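PDB 6U8T: PfhB2 from Pasteurella multocida, which is a toxin whose YopT domain is probably a cysteine protease related to the papain-like peptidases of clan CA. Local coordinates for residues 37-42 with 96-101; 46-51 with 57-62; 110-113 with 118-121; 197-200 with 204-207. The protein carries 1 engineered substitution. All coordinates share one frame; numbering follows the deposited sequence.

Contact 1 of 4, residues 37-42 with 96-101; sequences VSESTC and KLTDNW. Engineered in segment 37-42: S38 (natural residue Cys).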
loop_
_atom_site.group_PDB
_atom_site.type_symbol
_atom_site.label_atom_id
_atom_site.label_comp_id
_atom_site.label_asym_id
_atom_site.label_seq_id
_atom_site.Cartn_x
_atom_site.Cartn_y
_atom_site.Cartn_z
ATOM N N VAL C 37 11.960 10.215 2.757
ATOM C CA VAL C 37 11.838 11.665 3.083
ATOM C C VAL C 37 11.102 11.811 4.430
ATOM O O VAL C 37 11.479 12.679 5.200
ATOM C CB VAL C 37 11.105 12.438 1.972
ATOM C CG1 VAL C 37 10.849 13.880 2.372
ATOM C CG2 VAL C 37 11.886 12.383 0.682
ATOM N N SER C 38 10.076 11.005 4.663
ATOM C CA SER C 38 9.226 11.066 5.868
ATOM C C SER C 38 10.048 10.653 7.088
ATOM O O SER C 38 10.053 11.405 8.094
ATOM C CB SER C 38 7.976 10.233 5.680
ATOM O OG SER C 38 7.100 10.930 4.755
ATOM N N GLU C 39 10.759 9.536 6.971
ATOM C CA GLU C 39 11.665 8.993 8.010
ATOM C C GLU C 39 12.729 10.039 8.335
ATOM O O GLU C 39 12.846 10.418 9.515
ATOM C CB GLU C 39 12.305 7.682 7.556
ATOM C CG GLU C 39 13.291 7.108 8.555
ATOM C CD GLU C 39 12.670 6.376 9.741
ATOM O OE1 GLU C 39 11.420 6.369 9.834
ATOM O OE2 GLU C 39 13.453 5.810 10.592
ATOM N N SER C 40 13.452 10.531 7.327
ATOM C CA SER C 40 14.560 11.486 7.522
ATOM C C SER C 40 14.000 12.769 8.155
ATOM O O SER C 40 14.656 13.298 9.090
ATOM C CB SER C 40 15.282 11.762 6.225
ATOM O OG SER C 40 16.293 12.744 6.405
ATOM N N THR C 41 12.831 13.257 7.709
ATOM C CA THR C 41 12.249 14.519 8.209
ATOM C C THR C 41 11.839 14.358 9.679
ATOM O O THR C 41 12.157 15.246 10.452
ATOM C CB THR C 41 11.020 14.986 7.427
ATOM O OG1 THR C 41 11.345 15.092 6.043
ATOM C CG2 THR C 41 10.521 16.325 7.966
ATOM N N CYS C 42 11.181 13.250 10.027
ATOM C CA CYS C 42 10.771 12.951 11.409
ATOM C C CYS C 42 12.017 12.854 12.306
ATOM O O CYS C 42 11.983 13.420 13.425
ATOM C CB CYS C 42 9.908 11.697 11.482
ATOM S SG CYS C 42 8.234 11.987 10.865
ATOM N N LYS C 96 18.011 1.034 11.887
ATOM C CA LYS C 96 19.285 1.108 12.658
ATOM C C LYS C 96 20.076 2.360 12.235
ATOM O O LYS C 96 20.731 3.007 13.098
ATOM C CB LYS C 96 20.127 -0.154 12.459
ATOM C CG LYS C 96 21.466 -0.189 13.181
ATOM C CD LYS C 96 21.391 -0.627 14.617
ATOM C CE LYS C 96 20.721 0.316 15.602
ATOM N NZ LYS C 96 21.578 1.481 15.937
ATOM N N LEU C 97 20.042 2.700 10.948
ATOM C CA LEU C 97 20.811 3.845 10.411
ATOM C C LEU C 97 20.219 5.141 10.989
ATOM O O LEU C 97 21.012 6.001 11.426
ATOM C CB LEU C 97 20.769 3.772 8.888
ATOM C CG LEU C 97 21.189 5.008 8.118
ATOM C CD1 LEU C 97 21.868 4.530 6.869
ATOM C CD2 LEU C 97 19.991 5.868 7.788
ATOM N N THR C 98 18.892 5.278 10.982
ATOM C CA THR C 98 18.185 6.467 11.503
ATOM C C THR C 98 18.496 6.611 13.001
ATOM O O THR C 98 18.753 7.716 13.446
ATOM C CB THR C 98 16.678 6.378 11.235
ATOM O OG1 THR C 98 16.435 6.201 9.842
ATOM C CG2 THR C 98 15.963 7.628 11.677
ATOM N N ASP C 99 18.486 5.497 13.730
ATOM C CA ASP C 99 18.776 5.441 15.178
ATOM C C ASP C 99 20.193 5.938 15.447
ATOM O O ASP C 99 20.359 6.669 16.430
ATOM C CB ASP C 99 18.577 4.030 15.729
ATOM C CG ASP C 99 18.705 3.989 17.233
ATOM O OD1 ASP C 99 17.815 4.538 17.884
ATOM O OD2 ASP C 99 19.706 3.431 17.728
ATOM N N ASN C 100 21.172 5.531 14.635
ATOM C CA ASN C 100 22.584 5.967 14.795
ATOM C C ASN C 100 22.668 7.485 14.580
ATOM O O ASN C 100 23.360 8.172 15.370
ATOM C CB ASN C 100 23.547 5.259 13.846
ATOM C CG ASN C 100 23.759 3.802 14.191
ATOM O OD1 ASN C 100 23.806 2.981 13.287
ATOM N ND2 ASN C 100 23.904 3.454 15.459
ATOM N N TRP C 101 21.986 7.990 13.560
ATOM C CA TRP C 101 21.931 9.444 13.250
ATOM C C TRP C 101 21.347 10.202 14.449
ATOM O O TRP C 101 21.941 11.221 14.854
ATOM C CB TRP C 101 21.132 9.717 11.971
ATOM C CG TRP C 101 21.174 11.146 11.544
ATOM C CD1 TRP C 101 22.125 11.726 10.755
ATOM C CD2 TRP C 101 20.264 12.196 11.925
ATOM N NE1 TRP C 101 21.876 13.065 10.618
ATOM C CE2 TRP C 101 20.728 13.379 11.312
ATOM C CE3 TRP C 101 19.120 12.255 12.718
ATOM C CZ2 TRP C 101 20.054 14.589 11.412
ATOM C CZ3 TRP C 101 18.465 13.460 12.847
ATOM C CH2 TRP C 101 18.938 14.618 12.211
#
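E39 on helix 20-51 reaches across to T98 on helix 91-104, and one polar side-chain pair carries this buried helix-helix contact inside the YopT domain. From CB the E39 chain leaves with CG trans to the backbone N (chi1 177°), then bends at CG (chi2 79°) so that the carboxylate swings over to T98. CG already lies 3.5 Å from T98 OG1. CD comes next, 3.8 Å from T98 OG1. At the tip, OE2 accepts the hydroxyl of T98, OG1 to OE2 3.1 Å, through its anti lone pair, the one turned away from OE1. The same OE2 forms a salt bridge with K151, while OE1 is bonded to the hydroxyl of T162 of the second subunit, so both carboxylate oxygens are satisfied and the group is tied to two chains. F85 of helix 72-87 packs against both E39 and T98. Next to E39 in the helix, the engineered S38 stands in place of a natural cysteine, with H161 of the second subunit packed on it. The T98 methyl shares the carboxylate tip with its hydroxyl, CG2 lying 3.3 Å from E39 OE2.

Contact 2 of 4, residues 46-51 with 57-62; sequences IANKVS and FWNTMY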
loop_
_atom_site.group_PDB
_atom_site.type_symbol
_atom_site.label_atom_id
_atom_site.label_comp_id
_atom_site.label_asym_id
_atom_site.label_seq_id
_atom_site.Cartn_x
_atom_site.Cartn_y
_atom_site.Cartn_z
ATOM N N ILE C 46 12.608 15.353 15.406
ATOM C CA ILE C 46 12.830 14.831 16.780
ATOM C C ILE C 46 14.108 15.478 17.347
ATOM O O ILE C 46 14.040 16.029 18.449
ATOM C CB ILE C 46 12.856 13.293 16.808
ATOM C CG1 ILE C 46 11.469 12.738 16.531
ATOM C CG2 ILE C 46 13.378 12.791 18.126
ATOM C CD1 ILE C 46 11.439 11.228 16.403
ATOM N N ALA C 47 15.213 15.448 16.600
ATOM C CA ALA C 47 16.505 16.065 17.000
ATOM C C ALA C 47 16.318 17.545 17.297
ATOM O O ALA C 47 16.932 18.035 18.223
ATOM C CB ALA C 47 17.573 15.869 15.957
ATOM N N ASN C 48 15.500 18.236 16.521
ATOM C CA ASN C 48 15.266 19.692 16.686
ATOM C C ASN C 48 14.506 19.923 17.996
ATOM O O ASN C 48 14.900 20.820 18.747
ATOM C CB ASN C 48 14.563 20.270 15.464
ATOM C CG ASN C 48 14.341 21.762 15.585
ATOM O OD1 ASN C 48 15.165 22.517 15.078
ATOM N ND2 ASN C 48 13.253 22.188 16.223
ATOM N N LYS C 49 13.482 19.135 18.297
ATOM C CA LYS C 49 12.629 19.326 19.497
ATOM C C LYS C 49 13.385 18.978 20.780
ATOM O O LYS C 49 13.159 19.631 21.787
ATOM C CB LYS C 49 11.368 18.490 19.376
ATOM C CG LYS C 49 10.391 19.006 18.344
ATOM C CD LYS C 49 9.909 20.401 18.590
ATOM C CE LYS C 49 8.681 20.702 17.770
ATOM N NZ LYS C 49 7.938 21.826 18.371
ATOM N N VAL C 50 14.266 18.002 20.735
ATOM C CA VAL C 50 14.979 17.469 21.932
ATOM C C VAL C 50 16.176 18.378 22.201
ATOM O O VAL C 50 16.420 18.663 23.348
ATOM C CB VAL C 50 15.364 16.005 21.667
ATOM C CG1 VAL C 50 16.512 15.520 22.527
ATOM C CG2 VAL C 50 14.152 15.086 21.754
ATOM N N SER C 51 16.848 18.860 21.161
ATOM C CA SER C 51 17.997 19.783 21.263
ATOM C C SER C 51 17.525 21.164 21.722
ATOM O O SER C 51 18.390 21.884 22.180
ATOM C CB SER C 51 18.735 19.902 19.966
ATOM O OG SER C 51 18.251 21.016 19.225
ATOM N N PHE C 57 11.556 29.278 18.448
ATOM C CA PHE C 57 12.044 30.231 17.404
ATOM C C PHE C 57 13.568 30.141 17.280
ATOM O O PHE C 57 14.066 30.252 16.150
ATOM C CB PHE C 57 11.539 31.666 17.624
ATOM C CG PHE C 57 12.006 32.410 18.850
ATOM C CD1 PHE C 57 13.264 32.998 18.901
ATOM C CD2 PHE C 57 11.152 32.599 19.920
ATOM C CE1 PHE C 57 13.669 33.721 20.016
ATOM C CE2 PHE C 57 11.549 33.337 21.032
ATOM C CZ PHE C 57 12.808 33.894 21.081
ATOM N N TRP C 58 14.252 29.860 18.393
ATOM C CA TRP C 58 15.731 29.870 18.552
ATOM C C TRP C 58 16.417 28.907 17.577
ATOM O O TRP C 58 17.624 29.112 17.357
ATOM C CB TRP C 58 16.119 29.502 19.990
ATOM C CG TRP C 58 15.823 30.562 21.006
ATOM C CD1 TRP C 58 14.943 30.486 22.048
ATOM C CD2 TRP C 58 16.417 31.870 21.069
ATOM N NE1 TRP C 58 14.945 31.652 22.758
ATOM C CE2 TRP C 58 15.846 32.521 22.188
ATOM C CE3 TRP C 58 17.387 32.534 20.314
ATOM C CZ2 TRP C 58 16.219 33.815 22.565
ATOM C CZ3 TRP C 58 17.746 33.813 20.682
ATOM C CH2 TRP C 58 17.175 34.437 21.796
ATOM N N ASN C 59 15.703 27.894 17.067
ATOM C CA ASN C 59 16.276 26.819 16.213
ATOM C C ASN C 59 15.132 26.115 15.476
ATOM O O ASN C 59 14.990 24.895 15.624
ATOM C CB ASN C 59 17.159 25.824 16.997
ATOM C CG ASN C 59 16.418 25.003 18.045
ATOM O OD1 ASN C 59 15.884 25.565 19.005
ATOM N ND2 ASN C 59 16.386 23.679 17.894
ATOM N N THR C 60 14.312 26.845 14.739
ATOM C CA THR C 60 13.192 26.250 13.957
ATOM C C THR C 60 13.775 25.590 12.705
ATOM O O THR C 60 14.866 25.947 12.273
ATOM C CB THR C 60 12.109 27.301 13.712
ATOM O OG1 THR C 60 11.191 26.580 12.897
ATOM C CG2 THR C 60 12.593 28.564 13.045
HETATM N N MSE C 61 13.099 24.570 12.164
HETATM C CA MSE C 61 13.442 24.070 10.838
HETATM C C MSE C 61 12.619 24.764 9.755
HETATM O O MSE C 61 12.844 24.523 8.564
HETATM C CB MSE C 61 13.129 22.590 10.641
HETATM C CG MSE C 61 13.463 21.649 11.758
HETATM SE SE MSE C 61 13.053 19.847 11.043
HETATM C CE MSE C 61 11.332 19.669 10.145
ATOM N N TYR C 62 11.694 25.637 10.172
ATOM C CA TYR C 62 10.748 26.295 9.292
ATOM C C TYR C 62 11.309 27.633 8.812
ATOM O O TYR C 62 11.829 28.387 9.641
ATOM C CB TYR C 62 9.396 26.430 10.006
ATOM C CG TYR C 62 8.872 25.109 10.545
ATOM C CD1 TYR C 62 8.883 23.951 9.767
ATOM C CD2 TYR C 62 8.376 25.008 11.840
ATOM C CE1 TYR C 62 8.390 22.752 10.251
ATOM C CE2 TYR C 62 7.864 23.826 12.332
ATOM C CZ TYR C 62 7.898 22.690 11.544
ATOM O OH TYR C 62 7.480 21.497 12.018
#
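N48 and N59 meet where the C-terminal end of helix 20-51 is overlaid by the loop that follows it, a local helix-to-loop turn-back near the surface whose loop contains an ST turn at T60. The hydrogen bonds across it are slight. N59 ND2 donates to the backbone oxygen N48 O at 3.3 Å, a weak bond bent to 139° at the hydrogen. S51 OG adds a second weak bond to that N48 O at 3.4 Å from three residues on, so two weak donors approach one carbonyl oxygen near the helix end. N59 can reach it because its CG sits between the backbone N and the carbonyl carbon (chi1 65°), which lifts the amide toward the helix. The two amides also lie close: the side chains of N48 and N59 run antiparallel alongside each other, their planes 28° apart. The N48 amide is probably modelled the wrong way round, so the polarity of its approach to the N59 carbonyl is doubtful. Apolar contact is made by selenomethionine M61, whose CG lies 4.1 Å from N48 CB, while the rest of its chain packs on T41 and H44 of the same helix. Beyond M61 the loop meets the second subunit, where the Y62 ring stacks on F14 and its hydroxyl is hydrogen-bonded to E181, both of that subunit. The ST turn just before this tyrosine is made by Y62 N, which donates nearly straight to T60 OG1 at 2.9 Å.

Contact 3 of 4, residues 110-113 with 118-121; sequences KEKK and SRRD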
loop_
_atom_site.group_PDB
_atom_site.type_symbol
_atom_site.label_atom_id
_atom_site.label_comp_id
_atom_site.label_asym_id
_atom_site.label_seq_id
_atom_site.Cartn_x
_atom_site.Cartn_y
_atom_site.Cartn_z
ATOM N N LYS C 110 14.917 5.640 24.663
ATOM C CA LYS C 110 14.454 5.084 25.963
ATOM C C LYS C 110 14.749 3.586 25.993
ATOM O O LYS C 110 14.758 2.966 24.900
ATOM C CB LYS C 110 12.967 5.326 26.192
ATOM C CG LYS C 110 12.629 6.750 26.556
ATOM C CD LYS C 110 11.235 6.961 27.118
ATOM C CE LYS C 110 10.916 8.454 27.196
ATOM N NZ LYS C 110 9.566 8.719 27.750
ATOM N N GLU C 111 15.028 3.048 27.178
ATOM C CA GLU C 111 15.281 1.617 27.447
ATOM C C GLU C 111 14.225 1.132 28.441
ATOM O O GLU C 111 13.820 1.930 29.319
ATOM C CB GLU C 111 16.677 1.379 28.025
ATOM C CG GLU C 111 17.756 2.235 27.405
ATOM C CD GLU C 111 18.983 1.457 26.995
ATOM O OE1 GLU C 111 19.743 0.996 27.920
ATOM O OE2 GLU C 111 19.164 1.303 25.744
ATOM N N LYS C 112 13.830 -0.140 28.350
ATOM C CA LYS C 112 13.236 -0.901 29.480
ATOM C C LYS C 112 14.364 -1.699 30.107
ATOM O O LYS C 112 15.111 -2.303 29.340
ATOM C CB LYS C 112 12.111 -1.779 28.955
ATOM C CG LYS C 112 10.959 -0.988 28.338
ATOM C CD LYS C 112 10.314 0.016 29.296
ATOM C CE LYS C 112 8.828 0.169 29.035
ATOM N NZ LYS C 112 8.284 1.434 29.585
ATOM N N LYS C 113 14.593 -1.505 31.402
ATOM C CA LYS C 113 15.654 -2.157 32.200
ATOM C C LYS C 113 15.046 -3.223 33.114
ATOM O O LYS C 113 14.039 -2.899 33.774
ATOM C CB LYS C 113 16.366 -1.100 33.043
ATOM C CG LYS C 113 17.157 -0.110 32.212
ATOM C CD LYS C 113 17.886 0.922 33.053
ATOM C CE LYS C 113 19.070 1.531 32.334
ATOM N NZ LYS C 113 18.786 1.638 30.892
ATOM N N SER C 118 19.266 -4.124 29.514
ATOM C CA SER C 118 18.415 -3.154 28.778
ATOM C C SER C 118 17.828 -3.796 27.520
ATOM O O SER C 118 18.294 -4.856 27.117
ATOM C CB SER C 118 19.154 -1.913 28.405
ATOM O OG SER C 118 19.784 -1.403 29.551
ATOM N N ARG C 119 16.750 -3.206 27.037
ATOM C CA ARG C 119 16.238 -3.356 25.658
ATOM C C ARG C 119 15.532 -2.047 25.279
ATOM O O ARG C 119 15.190 -1.262 26.177
ATOM C CB ARG C 119 15.302 -4.553 25.518
ATOM C CG ARG C 119 14.001 -4.380 26.268
ATOM C CD ARG C 119 13.003 -5.450 25.880
ATOM N NE ARG C 119 11.749 -5.218 26.581
ATOM C CZ ARG C 119 10.853 -4.291 26.246
ATOM N NH1 ARG C 119 11.051 -3.505 25.194
ATOM N NH2 ARG C 119 9.766 -4.143 26.986
ATOM N N ARG C 120 15.377 -1.804 23.988
ATOM C CA ARG C 120 14.801 -0.527 23.487
ATOM C C ARG C 120 13.341 -0.455 23.917
ATOM O O ARG C 120 12.668 -1.472 23.856
ATOM C CB ARG C 120 15.014 -0.406 21.977
ATOM C CG ARG C 120 16.485 -0.338 21.603
ATOM C CD ARG C 120 17.132 0.795 22.389
ATOM N NE ARG C 120 18.447 1.180 21.920
ATOM C CZ ARG C 120 18.702 1.853 20.799
ATOM N NH1 ARG C 120 17.717 2.188 19.977
ATOM N NH2 ARG C 120 19.952 2.141 20.481
ATOM N N ASP C 121 12.888 0.724 24.354
ATOM C CA ASP C 121 11.448 1.023 24.584
ATOM C C ASP C 121 10.816 1.288 23.218
ATOM O O ASP C 121 10.702 2.462 22.834
ATOM C CB ASP C 121 11.253 2.151 25.596
ATOM C CG ASP C 121 9.796 2.426 25.964
ATOM O OD1 ASP C 121 8.932 1.553 25.673
ATOM O OD2 ASP C 121 9.527 3.502 26.579
#
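R119 O is met by two groups of the opposite strand: K112 N donates to it at 2.8 Å, and E111 CA makes a CA-H...O contact with it at 3.1 Å. The return bond, R119 N to K112 O at 3.0 Å, completes the hydrogen-bonded pair K112-R119 of the antiparallel hairpin 111-114/117-127, flanked by the non-hydrogen-bonded pairs E111-R120 and K113-S118. Next to the E111-R120 pair, D121 N donates to K110 O at 3.0 Å, almost straight at its hydrogen (176°) but from above the carbonyl plane. On the face of K112 and R119, the arginine takes CG between its backbone N and carbonyl carbon (chi1 68°), which carries the extended chain across K112; K112 CB lies over the centre of one guanidinium face. The end of K112 turns to the D121 carboxylate in a long salt bridge, NZ to OD2 3.9 Å. E111 reaches R120 in another long bridge, OE2 to NE 3.9 Å, and, within its own strand, forms a salt bridge to K113, OE1 to NZ 3.2 Å, whose hydrogen bond is weak. R120 has its stronger partner in D99 of helix 91-104, and the second subunit bonds to the backbone of K110 and D121. With five basic side chains against E111 and D121, the two acids probably offset part of a positive hairpin through mostly long salt bridges, leaving the backbone bonds to set the register.

Contact 4 of 4, residues 197-200 with 204-207; sequences AFWE and YAGK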
loop_
_atom_site.group_PDB
_atom_site.type_symbol
_atom_site.label_atom_id
_atom_site.label_comp_id
_atom_site.label_asym_id
_atom_site.label_seq_id
_atom_site.Cartn_x
_atom_site.Cartn_y
_atom_site.Cartn_z
ATOM N N ALA C 197 10.437 -13.658 -13.967
ATOM C CA ALA C 197 10.465 -12.427 -14.788
ATOM C C ALA C 197 9.326 -11.488 -14.382
ATOM O O ALA C 197 9.620 -10.398 -13.877
ATOM C CB ALA C 197 10.407 -12.782 -16.245
ATOM N N PHE C 198 8.071 -11.903 -14.550
ATOM C CA PHE C 198 6.888 -11.021 -14.406
ATOM C C PHE C 198 6.764 -10.513 -12.968
ATOM O O PHE C 198 6.527 -9.306 -12.784
ATOM C CB PHE C 198 5.595 -11.727 -14.807
ATOM C CG PHE C 198 4.395 -10.818 -14.846
ATOM C CD1 PHE C 198 4.317 -9.793 -15.776
ATOM C CD2 PHE C 198 3.360 -10.968 -13.936
ATOM C CE1 PHE C 198 3.227 -8.939 -15.803
ATOM C CE2 PHE C 198 2.276 -10.110 -13.958
ATOM C CZ PHE C 198 2.205 -9.109 -14.901
ATOM N N TRP C 199 6.891 -11.390 -11.974
ATOM C CA TRP C 199 6.493 -11.067 -10.585
ATOM C C TRP C 199 7.266 -9.847 -10.092
ATOM O O TRP C 199 6.609 -8.926 -9.614
ATOM C CB TRP C 199 6.679 -12.287 -9.693
ATOM C CG TRP C 199 6.069 -12.112 -8.355
ATOM C CD1 TRP C 199 6.710 -12.237 -7.167
ATOM C CD2 TRP C 199 4.711 -11.768 -8.054
ATOM N NE1 TRP C 199 5.847 -11.991 -6.127
ATOM C CE2 TRP C 199 4.604 -11.712 -6.642
ATOM C CE3 TRP C 199 3.564 -11.539 -8.818
ATOM C CZ2 TRP C 199 3.410 -11.386 -5.996
ATOM C CZ3 TRP C 199 2.382 -11.233 -8.171
ATOM C CH2 TRP C 199 2.307 -11.154 -6.784
ATOM N N GLU C 200 8.590 -9.816 -10.267
ATOM C CA GLU C 200 9.453 -8.661 -9.900
ATOM C C GLU C 200 9.220 -7.486 -10.854
ATOM O O GLU C 200 8.936 -6.399 -10.372
ATOM C CB GLU C 200 10.929 -9.051 -9.874
ATOM C CG GLU C 200 11.362 -9.568 -8.514
ATOM C CD GLU C 200 12.847 -9.427 -8.219
ATOM O OE1 GLU C 200 13.658 -9.785 -9.109
ATOM O OE2 GLU C 200 13.189 -8.947 -7.105
ATOM N N TYR C 204 4.364 -5.965 -8.682
ATOM C CA TYR C 204 3.378 -6.643 -7.798
ATOM C C TYR C 204 4.097 -7.369 -6.643
ATOM O O TYR C 204 3.430 -7.697 -5.657
ATOM C CB TYR C 204 2.490 -7.608 -8.597
ATOM C CG TYR C 204 1.759 -7.037 -9.784
ATOM C CD1 TYR C 204 1.390 -5.701 -9.871
ATOM C CD2 TYR C 204 1.428 -7.855 -10.852
ATOM C CE1 TYR C 204 0.726 -5.199 -10.988
ATOM C CE2 TYR C 204 0.763 -7.374 -11.971
ATOM C CZ TYR C 204 0.399 -6.042 -12.035
ATOM O OH TYR C 204 -0.265 -5.549 -13.107
ATOM N N ALA C 205 5.390 -7.670 -6.773
ATOM C CA ALA C 205 6.135 -8.509 -5.796
ATOM C C ALA C 205 6.275 -7.755 -4.468
ATOM O O ALA C 205 6.021 -8.379 -3.405
ATOM C CB ALA C 205 7.485 -8.900 -6.327
ATOM N N GLY C 206 6.646 -6.472 -4.538
ATOM C CA GLY C 206 6.851 -5.591 -3.373
ATOM C C GLY C 206 8.306 -5.622 -2.946
ATOM O O GLY C 206 9.067 -6.409 -3.540
ATOM N N LYS C 207 8.697 -4.783 -1.977
ATOM C CA LYS C 207 10.077 -4.728 -1.428
ATOM C C LYS C 207 10.143 -5.504 -0.115
ATOM O O LYS C 207 11.193 -6.121 0.147
ATOM C CB LYS C 207 10.510 -3.277 -1.226
ATOM C CG LYS C 207 10.741 -2.518 -2.524
ATOM C CD LYS C 207 9.549 -1.730 -3.048
ATOM C CE LYS C 207 9.531 -1.635 -4.565
ATOM N NZ LYS C 207 10.845 -1.233 -5.124
#
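One face of the W199 indole is covered by the backbone and methyl of A205 and by the carbonyl carbon of Y204, with A205 CA and Y204 C both offset toward the rim. A205 CB makes a CH-pi contact with the five-membered ring, 3.7 Å from its centroid and 24° off the normal. The six-membered part runs on to Y204: W199 CZ3 lies 3.7 Å from Y204 CB and comes at the edge of the phenol ring, close to its plane. F198 meets that phenol obliquely, its CZ 3.7 Å from Y204 CE2, with the two ring planes at 75°. Both F198 and W199 carry CG trans to the backbone N, which directs their rings from the helix onto the segment 204-207. The contact sits at the C-terminal end of helix 187-201, where the chain folds back before strand 212-219. A205 N gives W199 O a weak, bent bond, 3.3 Å long and 121° at the hydrogen; S202 OG, hydrogen-bonded to W199 O and to Y204 N, braces the reversal. F198 is edge-to-face with F174 of strand 171-176, and the Y204 hydroxyl is bonded to D176, so the reversal is fastened to the four-stranded sheet. Beyond the indole lies the second subunit: W199 NE1 donates to S128 O of that chain, and I132 of the same chain packs against W199.

Following the chain, helix 20-51 supplies the first segment of contact 1 and then that of contact 2. Contact 2 closes first, as a short loop at the end of that helix; contact 1 closes later, when helix 91-104 returns to it, and so encloses contact 2. The two touch through W101 on A47 and T41 on M61. Contact 3, a hairpin just after helix 91-104, follows in series and is joined to contact 1 by the D99-R120 salt bridge. Contact 4 comes last, at the end of helix 187-201, on the far side of the chain's centre, about 27 Å from contact 1 between centres. All four also touch the second subunit.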